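Local coordinates for uncharacterized NTF-2 like protein (Burkholderia xenovorans LB400, PDB 3EN8) that is of unknown function but adopts the NTF2-like, SnoaL-type fold, forms a two-chain assembly and binds a calcium ion, at residues A13-Q16 with A17-A20; K6-E9 with A10-H14; M49-Q52 with A53-H57; C36-Q40 with S41-I45. One frame throughout, in Å; residues are numbered along the deposited sequence. Where two conformers were deposited one is given.

Contact 1. Residues A13-Q16 with A17-A20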
loop_
_atom_site.group_PDB
_atom_site.type_symbol
_atom_site.label_atom_id
_atom_site.label_comp_id
_atom_site.label_asym_id
_atom_site.label_seq_id
_atom_site.Cartn_x
_atom_site.Cartn_y
_atom_site.Cartn_z
ATOM N N ALA A 13 9.658 14.219 -8.502
ATOM C CA ALA A 13 10.796 15.008 -7.960
ATOM C C ALA A 13 11.108 14.578 -6.529
ATOM O O ALA A 13 12.288 14.469 -6.099
ATOM C CB ALA A 13 10.500 16.521 -8.045
ATOM N N HIS A 14 10.033 14.293 -5.819
ATOM C CA HIS A 14 10.095 13.767 -4.443
ATOM C C HIS A 14 10.918 12.518 -4.403
ATOM O O HIS A 14 11.775 12.328 -3.534
ATOM C CB HIS A 14 8.690 13.454 -3.903
ATOM C CG HIS A 14 8.689 12.812 -2.536
ATOM N ND1 HIS A 14 9.006 13.507 -1.383
ATOM C CD2 HIS A 14 8.431 11.543 -2.147
ATOM C CE1 HIS A 14 8.901 12.693 -0.344
ATOM N NE2 HIS A 14 8.573 11.489 -0.787
ATOM N N TRP A 15 10.635 11.615 -5.343
ATOM C CA TRP A 15 11.272 10.303 -5.295
ATOM C C TRP A 15 12.702 10.394 -5.800
ATOM O O TRP A 15 13.589 9.682 -5.335
ATOM C CB TRP A 15 10.498 9.244 -6.091
ATOM C CG TRP A 15 9.145 9.000 -5.470
ATOM C CD1 TRP A 15 7.964 9.123 -6.086
ATOM C CD2 TRP A 15 8.865 8.661 -4.093
ATOM N NE1 TRP A 15 6.924 8.873 -5.187
ATOM C CE2 TRP A 15 7.462 8.578 -3.964
ATOM C CE3 TRP A 15 9.666 8.415 -2.956
ATOM C CZ2 TRP A 15 6.839 8.288 -2.752
ATOM C CZ3 TRP A 15 9.051 8.101 -1.783
ATOM C CH2 TRP A 15 7.646 8.067 -1.682
ATOM N N GLN A 16 12.919 11.289 -6.751
ATOM C CA GLN A 16 14.281 11.548 -7.222
ATOM C C GLN A 16 15.134 12.058 -6.088
ATOM O O GLN A 16 16.329 11.720 -5.952
ATOM C CB GLN A 16 14.293 12.574 -8.366
ATOM C CG GLN A 16 13.785 12.016 -9.687
ATOM C CD GLN A 16 14.752 11.019 -10.329
ATOM O OE1 GLN A 16 15.885 10.841 -9.873
ATOM N NE2 GLN A 16 14.312 10.388 -11.416
ATOM N N ALA A 17 14.521 12.907 -5.292
ATOM C CA ALA A 17 15.213 13.511 -4.139
ATOM C C ALA A 17 15.562 12.449 -3.124
ATOM O O ALA A 17 16.675 12.441 -2.527
ATOM C CB ALA A 17 14.393 14.605 -3.508
ATOM N N SER A 18 14.631 11.524 -2.955
ATOM C CA SER A 18 14.815 10.433 -1.999
ATOM C C SER A 18 15.968 9.511 -2.430
ATOM O O SER A 18 16.789 9.083 -1.612
ATOM C CB SER A 18 13.495 9.669 -1.831
ATOM O OG SER A 18 13.609 8.623 -0.898
ATOM N N ALA A 19 16.025 9.215 -3.720
ATOM C CA ALA A 19 17.099 8.363 -4.268
ATOM C C ALA A 19 18.460 9.057 -4.124
ATOM O O ALA A 19 19.470 8.414 -3.861
ATOM C CB ALA A 19 16.829 8.006 -5.715
ATOM N N ALA A 20 18.436 10.378 -4.255
ATOM C CA ALA A 20 19.644 11.220 -4.327
ATOM C C ALA A 20 20.133 11.582 -2.939
ATOM O O ALA A 20 21.293 11.986 -2.737
ATOM C CB ALA A 20 19.371 12.472 -5.127
#

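Contact 2. Residues K6-E9 with A10-H14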
loop_
_atom_site.group_PDB
_atom_site.type_symbol
_atom_site.label_atom_id
_atom_site.label_comp_id
_atom_site.label_asym_id
_atom_site.label_seq_id
_atom_site.Cartn_x
_atom_site.Cartn_y
_atom_site.Cartn_z
ATOM N N LYS A 6 0.351 17.810 -12.233
ATOM C CA LYS A 6 1.182 18.678 -11.355
ATOM C C LYS A 6 1.595 17.977 -10.058
ATOM O O LYS A 6 2.759 18.071 -9.623
ATOM C CB LYS A 6 0.516 20.024 -11.096
ATOM C CG LYS A 6 0.740 20.986 -12.288
ATOM C CD LYS A 6 -0.146 22.226 -12.218
ATOM C CE LYS A 6 -0.183 23.002 -13.575
ATOM N NZ LYS A 6 -1.196 24.094 -13.560
ATOM N N ILE A 7 0.663 17.232 -9.464
ATOM C CA ILE A 7 1.003 16.399 -8.308
ATOM C C ILE A 7 2.018 15.338 -8.739
ATOM O O ILE A 7 3.058 15.124 -8.097
ATOM C CB ILE A 7 -0.258 15.801 -7.570
ATOM C CG1 ILE A 7 -1.003 16.927 -6.879
ATOM C CG2 ILE A 7 0.144 14.719 -6.577
ATOM C CD1 ILE A 7 -2.374 16.519 -6.248
ATOM N N ARG A 8 1.739 14.684 -9.857
ATOM C CA ARG A 8 2.635 13.625 -10.332
ATOM C C ARG A 8 4.055 14.164 -10.590
ATOM O O ARG A 8 5.034 13.535 -10.231
ATOM C CB ARG A 8 2.048 12.905 -11.562
ATOM C CG ARG A 8 2.864 11.684 -12.031
ATOM C CD ARG A 8 2.183 10.939 -13.216
ATOM N NE ARG A 8 0.910 10.299 -12.862
ATOM C CZ ARG A 8 0.801 9.043 -12.428
ATOM N NH1 ARG A 8 1.870 8.285 -12.325
ATOM N NH2 ARG A 8 -0.374 8.533 -12.137
ATOM N N GLU A 9 4.153 15.348 -11.174
ATOM C CA GLU A 9 5.451 16.033 -11.339
ATOM C C GLU A 9 6.184 16.207 -10.007
ATOM O O GLU A 9 7.384 15.901 -9.882
ATOM C CB GLU A 9 5.267 17.403 -12.001
ATOM C CG GLU A 9 6.584 18.134 -12.317
ATOM C CD GLU A 9 6.353 19.506 -12.921
ATOM O OE1 GLU A 9 5.386 20.167 -12.517
ATOM O OE2 GLU A 9 7.135 19.923 -13.808
ATOM N N ALA A 10 5.422 16.639 -8.996
ATOM C CA ALA A 10 5.949 16.868 -7.638
ATOM C C ALA A 10 6.421 15.542 -7.048
ATOM O O ALA A 10 7.470 15.453 -6.378
ATOM C CB ALA A 10 4.857 17.502 -6.741
ATOM N N LEU A 11 5.634 14.502 -7.300
ATOM C CA LEU A 11 5.970 13.154 -6.798
ATOM C C LEU A 11 7.222 12.574 -7.427
ATOM O O LEU A 11 8.061 11.987 -6.737
ATOM C CB LEU A 11 4.852 12.173 -6.991
ATOM C CG LEU A 11 3.727 12.257 -6.003
ATOM C CD1 LEU A 11 2.560 11.367 -6.495
ATOM C CD2 LEU A 11 4.255 11.839 -4.605
ATOM N N ASN A 12 7.349 12.750 -8.743
ATOM C CA ASN A 12 8.556 12.301 -9.464
ATOM C C ASN A 12 9.799 12.947 -8.837
ATOM O O ASN A 12 10.852 12.321 -8.653
ATOM C CB ASN A 12 8.471 12.644 -10.958
ATOM C CG ASN A 12 7.483 11.775 -11.707
ATOM O OD1 ASN A 12 7.083 10.732 -11.206
ATOM N ND2 ASN A 12 7.041 12.235 -12.889
ATOM N N ALA A 13 9.658 14.219 -8.502
ATOM C CA ALA A 13 10.796 15.008 -7.960
ATOM C C ALA A 13 11.108 14.578 -6.529
ATOM O O ALA A 13 12.288 14.469 -6.099
ATOM C CB ALA A 13 10.500 16.521 -8.045
ATOM N N HIS A 14 10.033 14.293 -5.819
ATOM C CA HIS A 14 10.095 13.767 -4.443
ATOM C C HIS A 14 10.918 12.518 -4.403
ATOM O O HIS A 14 11.775 12.328 -3.534
ATOM C CB HIS A 14 8.690 13.454 -3.903
ATOM C CG HIS A 14 8.689 12.812 -2.536
ATOM N ND1 HIS A 14 9.006 13.507 -1.383
ATOM C CD2 HIS A 14 8.431 11.543 -2.147
ATOM C CE1 HIS A 14 8.901 12.693 -0.344
ATOM N NE2 HIS A 14 8.573 11.489 -0.787
HETATM O O HOH W 1 5.169 9.190 -12.786
#

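Contact 3. Residues M49-Q52 with A53-H57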
loop_
_atom_site.group_PDB
_atom_site.type_symbol
_atom_site.label_atom_id
_atom_site.label_comp_id
_atom_site.label_asym_id
_atom_site.label_seq_id
_atom_site.Cartn_x
_atom_site.Cartn_y
_atom_site.Cartn_z
HETATM N N MSE A 49 9.363 18.991 9.662
HETATM C CA MSE A 49 10.696 19.201 10.214
HETATM C C MSE A 49 11.181 17.924 10.864
HETATM O O MSE A 49 12.302 17.483 10.649
HETATM C CB MSE A 49 10.685 20.331 11.256
HETATM C CG MSE A 49 12.003 20.488 11.971
HETATM SE SE MSE A 49 11.899 21.833 13.363
HETATM C CE MSE A 49 10.996 20.743 14.713
ATOM N N ASN A 50 10.292 17.341 11.652
ATOM C CA ASN A 50 10.592 16.121 12.437
ATOM C C ASN A 50 10.809 14.968 11.482
ATOM O O ASN A 50 11.721 14.169 11.656
ATOM C CB ASN A 50 9.495 15.771 13.467
ATOM C CG ASN A 50 9.678 16.504 14.787
ATOM O OD1 ASN A 50 10.660 17.228 14.984
ATOM N ND2 ASN A 50 8.735 16.317 15.698
ATOM N N LEU A 51 9.969 14.923 10.444
ATOM C CA LEU A 51 10.022 13.835 9.459
ATOM C C LEU A 51 11.373 13.837 8.740
ATOM O O LEU A 51 12.035 12.815 8.601
ATOM C CB LEU A 51 8.875 13.963 8.437
ATOM C CG LEU A 51 8.723 12.792 7.471
ATOM C CD1 LEU A 51 8.494 11.466 8.209
ATOM C CD2 LEU A 51 7.592 13.121 6.476
ATOM N N GLN A 52 11.804 15.025 8.360
ATOM C CA GLN A 52 13.059 15.176 7.622
ATOM C C GLN A 52 14.262 14.808 8.488
ATOM O O GLN A 52 15.210 14.156 8.027
ATOM C CB GLN A 52 13.225 16.589 7.094
ATOM C CG GLN A 52 14.581 16.822 6.466
ATOM C CD GLN A 52 14.666 18.098 5.645
ATOM O OE1 GLN A 52 13.656 18.753 5.329
ATOM N NE2 GLN A 52 15.882 18.454 5.296
ATOM N N ALA A 53 14.222 15.254 9.736
ATOM C CA ALA A 53 15.350 15.066 10.651
ATOM C C ALA A 53 15.480 13.592 10.963
ATOM O O ALA A 53 16.581 13.024 10.996
ATOM C CB ALA A 53 15.173 15.882 11.945
ATOM N N LEU A 54 14.334 12.951 11.138
ATOM C CA LEU A 54 14.323 11.534 11.509
ATOM C C LEU A 54 14.849 10.717 10.338
ATOM O O LEU A 54 15.707 9.849 10.509
ATOM C CB LEU A 54 12.936 11.061 11.958
ATOM C CG LEU A 54 12.498 11.544 13.343
ATOM C CD1 LEU A 54 11.018 11.185 13.607
ATOM C CD2 LEU A 54 13.426 11.003 14.465
ATOM N N ARG A 55 14.383 11.040 9.133
ATOM C CA ARG A 55 14.797 10.268 7.944
ATOM C C ARG A 55 16.286 10.468 7.651
ATOM O O ARG A 55 16.989 9.550 7.213
ATOM C CB ARG A 55 13.970 10.630 6.711
ATOM C CG ARG A 55 12.571 9.978 6.720
ATOM C CD ARG A 55 11.687 10.569 5.636
ATOM N NE ARG A 55 10.412 9.885 5.502
ATOM C CZ ARG A 55 9.430 10.349 4.741
ATOM N NH1 ARG A 55 9.603 11.474 4.094
ATOM N NH2 ARG A 55 8.306 9.667 4.604
ATOM N N SER A 56 16.746 11.676 7.932
ATOM C CA SER A 56 18.110 12.098 7.559
ATOM C C SER A 56 19.102 11.422 8.471
ATOM O O SER A 56 20.282 11.226 8.139
ATOM C CB SER A 56 18.280 13.613 7.676
ATOM O OG SER A 56 17.752 14.243 6.536
ATOM N N HIS A 57 18.586 11.079 9.631
ATOM C CA HIS A 57 19.381 10.543 10.730
ATOM C C HIS A 57 19.579 9.067 10.508
ATOM O O HIS A 57 20.688 8.520 10.562
ATOM C CB HIS A 57 18.647 10.734 12.063
ATOM C CG HIS A 57 19.424 10.248 13.245
ATOM N ND1 HIS A 57 19.141 9.061 13.888
ATOM C CD2 HIS A 57 20.505 10.767 13.872
ATOM C CE1 HIS A 57 20.001 8.885 14.878
ATOM N NE2 HIS A 57 20.840 9.903 14.887
HETATM O O HOH W 2 18.123 16.942 6.729
#

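Contact 4. Residues C36-Q40 with S41-I45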
loop_
_atom_site.group_PDB
_atom_site.type_symbol
_atom_site.label_atom_id
_atom_site.label_comp_id
_atom_site.label_asym_id
_atom_site.label_seq_id
_atom_site.Cartn_x
_atom_site.Cartn_y
_atom_site.Cartn_z
ATOM N N CYS A 36 3.163 11.415 9.195
ATOM C CA CYS A 36 3.636 10.203 8.552
ATOM C C CYS A 36 3.513 9.041 9.517
ATOM O O CYS A 36 4.092 9.055 10.591
ATOM C CB CYS A 36 5.079 10.337 8.080
ATOM S SG CYS A 36 5.596 8.939 7.038
ATOM N N ASP A 37 2.739 8.058 9.087
ATOM C CA ASP A 37 2.408 6.853 9.883
ATOM C C ASP A 37 3.100 5.607 9.350
ATOM O O ASP A 37 3.170 5.370 8.140
ATOM C CB ASP A 37 0.909 6.581 9.809
ATOM C CG ASP A 37 0.065 7.624 10.496
ATOM O OD1 ASP A 37 0.606 8.450 11.268
ATOM O OD2 ASP A 37 -1.174 7.616 10.254
ATOM N N TYR A 38 3.592 4.809 10.288
ATOM C CA TYR A 38 4.052 3.467 10.037
ATOM C C TYR A 38 3.122 2.488 10.757
ATOM O O TYR A 38 3.351 2.164 11.937
ATOM C CB TYR A 38 5.487 3.258 10.574
ATOM C CG TYR A 38 6.522 4.271 10.126
ATOM C CD1 TYR A 38 6.514 4.802 8.831
ATOM C CD2 TYR A 38 7.538 4.664 10.973
ATOM C CE1 TYR A 38 7.467 5.696 8.416
ATOM C CE2 TYR A 38 8.505 5.564 10.564
ATOM C CZ TYR A 38 8.463 6.085 9.283
ATOM O OH TYR A 38 9.431 6.969 8.872
ATOM N N PRO A 39 2.083 1.990 10.053
ATOM C CA PRO A 39 1.116 1.152 10.786
ATOM C C PRO A 39 1.741 -0.115 11.335
ATOM O O PRO A 39 1.253 -0.672 12.301
ATOM C CB PRO A 39 0.029 0.886 9.725
ATOM C CG PRO A 39 0.027 2.150 8.918
ATOM C CD PRO A 39 1.520 2.484 8.785
ATOM N N GLN A 40 2.846 -0.548 10.753
ATOM C CA GLN A 40 3.455 -1.827 11.160
ATOM C C GLN A 40 3.965 -1.750 12.585
ATOM O O GLN A 40 4.079 -2.764 13.308
ATOM C CB GLN A 40 4.607 -2.236 10.244
ATOM C CG GLN A 40 4.178 -2.721 8.878
ATOM C CD GLN A 40 5.333 -2.681 7.890
ATOM O OE1 GLN A 40 5.546 -1.691 7.161
ATOM N NE2 GLN A 40 6.094 -3.743 7.873
ATOM N N SER A 41 4.297 -0.526 12.991
ATOM C CA SER A 41 4.856 -0.259 14.330
ATOM C C SER A 41 3.980 0.626 15.219
ATOM O O SER A 41 4.252 0.778 16.401
ATOM C CB SER A 41 6.243 0.382 14.195
ATOM O OG SER A 41 6.084 1.682 13.634
ATOM N N GLY A 42 2.934 1.192 14.642
ATOM C CA GLY A 42 2.000 2.050 15.362
ATOM C C GLY A 42 2.539 3.451 15.562
ATOM O O GLY A 42 1.987 4.243 16.339
ATOM N N GLU A 43 3.608 3.764 14.837
ATOM C CA GLU A 43 4.291 5.058 15.004
ATOM C C GLU A 43 3.676 6.113 14.103
ATOM O O GLU A 43 3.320 5.844 12.944
ATOM C CB GLU A 43 5.777 4.970 14.697
ATOM C CG GLU A 43 6.530 4.089 15.614
ATOM C CD GLU A 43 7.944 3.932 15.177
ATOM O OE1 GLU A 43 8.176 3.122 14.263
ATOM O OE2 GLU A 43 8.835 4.593 15.760
ATOM N N ARG A 44 3.552 7.298 14.675
ATOM C CA ARG A 44 3.190 8.484 13.928
ATOM C C ARG A 44 4.204 9.622 14.118
ATOM O O ARG A 44 4.577 9.971 15.231
ATOM C CB ARG A 44 1.779 8.907 14.300
ATOM C CG ARG A 44 1.431 10.286 13.819
ATOM C CD ARG A 44 -0.065 10.565 13.987
ATOM N NE ARG A 44 -0.848 9.770 13.059
ATOM C CZ ARG A 44 -2.166 9.788 12.959
ATOM N NH1 ARG A 44 -2.889 10.561 13.745
ATOM N NH2 ARG A 44 -2.760 9.017 12.070
ATOM N N ILE A 45 4.629 10.211 13.006
ATOM C CA ILE A 45 5.555 11.344 13.037
ATOM C C ILE A 45 4.778 12.583 12.691
ATOM O O ILE A 45 4.047 12.589 11.718
ATOM C CB ILE A 45 6.727 11.145 12.036
ATOM C CG1 ILE A 45 7.551 9.918 12.429
ATOM C CG2 ILE A 45 7.624 12.399 11.947
ATOM C CD1 ILE A 45 8.495 9.411 11.358
#

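Contact 1. Residues A13-Q16 with A17-A20
Trp15 and Ser18 meet on the inward side of the helix, one turn apart. The six-membered part of the indole reaches Ser18 at its rim: CE3 of Trp15 lies 4.2 Å from CB of Ser18, and that carbon sits near the ring plane, not over a face. CB of Trp15 points away from 17-20, and chi1 of -65° sets CG beside the backbone N, which leaves just the CE3 edge of the indole near Ser18. The tight part of the contact is therefore the backbone. Ala17 N bonds Ala13 O at 2.8 Å, Ser18 N bonds His14 O at 3.0 Å, and Ala19 N bonds Trp15 O at 3.0 Å, the straightest of the series at 159°. The buried methyl of Ala17 nestles on the same turn, its CB 3.3 Å from Ala13 O.

On the outer side things are looser. Gln16 is exposed and its chain is bent at chi2, while Ala20, also exposed, ends the series with a weak bond from its N to Gln16 O as the helix runs out. Inward, Trp15 packs on Phe65 and Val67 of strand 64-73 and on Met96 of strand 88-99, its ring also meeting Tyr81. Ser18 OG bonds Glu26 OE2, and Ala17 touches Ala25, tying this end of helix 3-20 to helix 23-26.

Contact 2. Residues K6-E9 with A10-H14
Ile7 O takes the N-H of Leu11 in the shortest bond here, 2.8 Å from Ile7 O to Leu11 N. It is one rung of a regular alpha helix, the first of the NTF2-like fold: Ala10 N bonds Lys6 O, Asn12 N bonds Arg8 O at 2.9 Å, and Ala13 N bonds Glu9 O.

Ile7 and Leu11 lie side by side on the buried stripe and point the same way. Their touch is light, CG2 of Ile7 to CD1 of Leu11 at 4.1 Å, and both side chains also pack on the sheet. Ile7 packs on Trp77 and Phe98, and Leu11 on Trp77, Met96 and Ile70. Glu9 belongs to the exposed side, its chain running out straight beyond CG.

Between these two sides comes the polar pair Arg8 and Asn12. The amide of Asn12 folds back over the preceding turn, chi1 -72° placing CG beside its own N and 3.4 Å from Arg8 O. Arg8 leaves the helix on the same side, and its NH1 is held chiefly by Ile70 O of strand 64-73. A water joins the two side chains: it donates to Asn12 OD1 at 2.9 Å and lies in the plane of the Arg8 guanidinium, at its edge, where NH1 gives it only a weak bond of 3.5 Å.

Contact 3. Residues M49-Q52 with A53-H57
From Met49 to Ser56 the backbone is regular alpha helix, each N-H of 53-56 bonding the carbonyl four residues back. Ala53 N bonds Met49 O, Leu54 N bonds Asn50 O at 2.9 Å and Arg55 N bonds Leu51 O at 3.0 Å. The last of the four, from Ser56 N to Gln52 O, is the most bent at 138°.

Among the side chains, Leu51 lies against one face of the Arg55 guanidinium, its CG 3.6 Å from the plane and offset toward the rim, with Leu51 CD2 3.5 Å from Arg55 NH1. With chi1 at -78°, CG of Arg55 stands beside the backbone N, and the extended chain from CG to NE then takes the head over Leu51; the two chains cross obliquely. The guanidinium edges carry the polar bonds: NH1 to Tyr30 OH, and NH2 to Glu106 OE1, in a salt bridge, and to Gln108 OE1. These partners fix the rotation of the group and probably balance its charge.

On another side, Leu54 lays its CG 3.2 Å from Asn50 O. Gln52 runs out straight, and its NE2 bonds Asp24 OD1 as well as a water at 3.1 Å; a link from that water to Ser56 OG is doubtful, since the hydroxyl is crowded in the model.

Leu54 also packs on Trp119 of the second subunit, and its side chain is about 4 Å from a bound diethylene glycol, probably from the crystallisation liquor. Helix 48-57 packs on the preceding hairpin through Leu51 and Leu54, consistent with the curved sheet and covering helices of the NTF2-like fold.

Contact 4. Residues C36-Q40 with S41-I45
Asp37 and Arg44 are brought together by unlike torsions: Asp37 keeps CG beside its N (chi1 -67°), while Arg44 starts out with CG opposite its N (chi1 167°) and bends at chi3. The guanidinium thus arrives side-on: Arg44 NE bonds Asp37 OD1 at 2.7 Å and Arg44 NH2 bonds Asp37 OD2 at 2.8 Å, both oxygens met on the syn side. The planes differ by just 10°, a nearly flat two-bond salt bridge, and His105 NE2 also bonds OD2.

On the other face of the hairpin, Tyr38 sets CZ 3.9 Å from CD1 of Ile45 and turns a ring edge to OE1 of Glu43. Ser41 OG donates to Glu43 OE1 at 2.6 Å, and OE1 also forms a salt bridge with Arg120 of the second subunit. At the turn, Tyr38 O accepts from both Ser41 N (3.0 Å) and Gly42 N (2.9 Å). Gly42 and Glu43 both face Tyr38, a G1 beta bulge whose glycine has positive phi.

Asp37 pairs through its backbone with strand 102-111 on one side. On the other, Glu43 to Ile45 form an antiparallel ladder with the second subunit, continuing the sheet across the interface, while Cys36 and Ile45 lie under helix 48-57.

How the contacts relate
Contacts 1 and 2 are successive turns of helix 3-20, sharing Ala13 and His14; both have a buried stripe on the sheet and an exposed outer side. Contact 4 is largely buried, at the far side of the chain's centre from them. Contact 3 is partly buried and touches contact 4 directly: Leu51 CD1 lies 3.6 Å from Cys36 CB, and Leu54 meets Ile45. Chemistry follows position. In the helical contacts the backbone does most of the holding, with contact 3 adding a leucine under a guanidinium, whereas the hairpin adds a two-bond salt bridge between its strands. Only contacts 3 and 4 reach the second subunit.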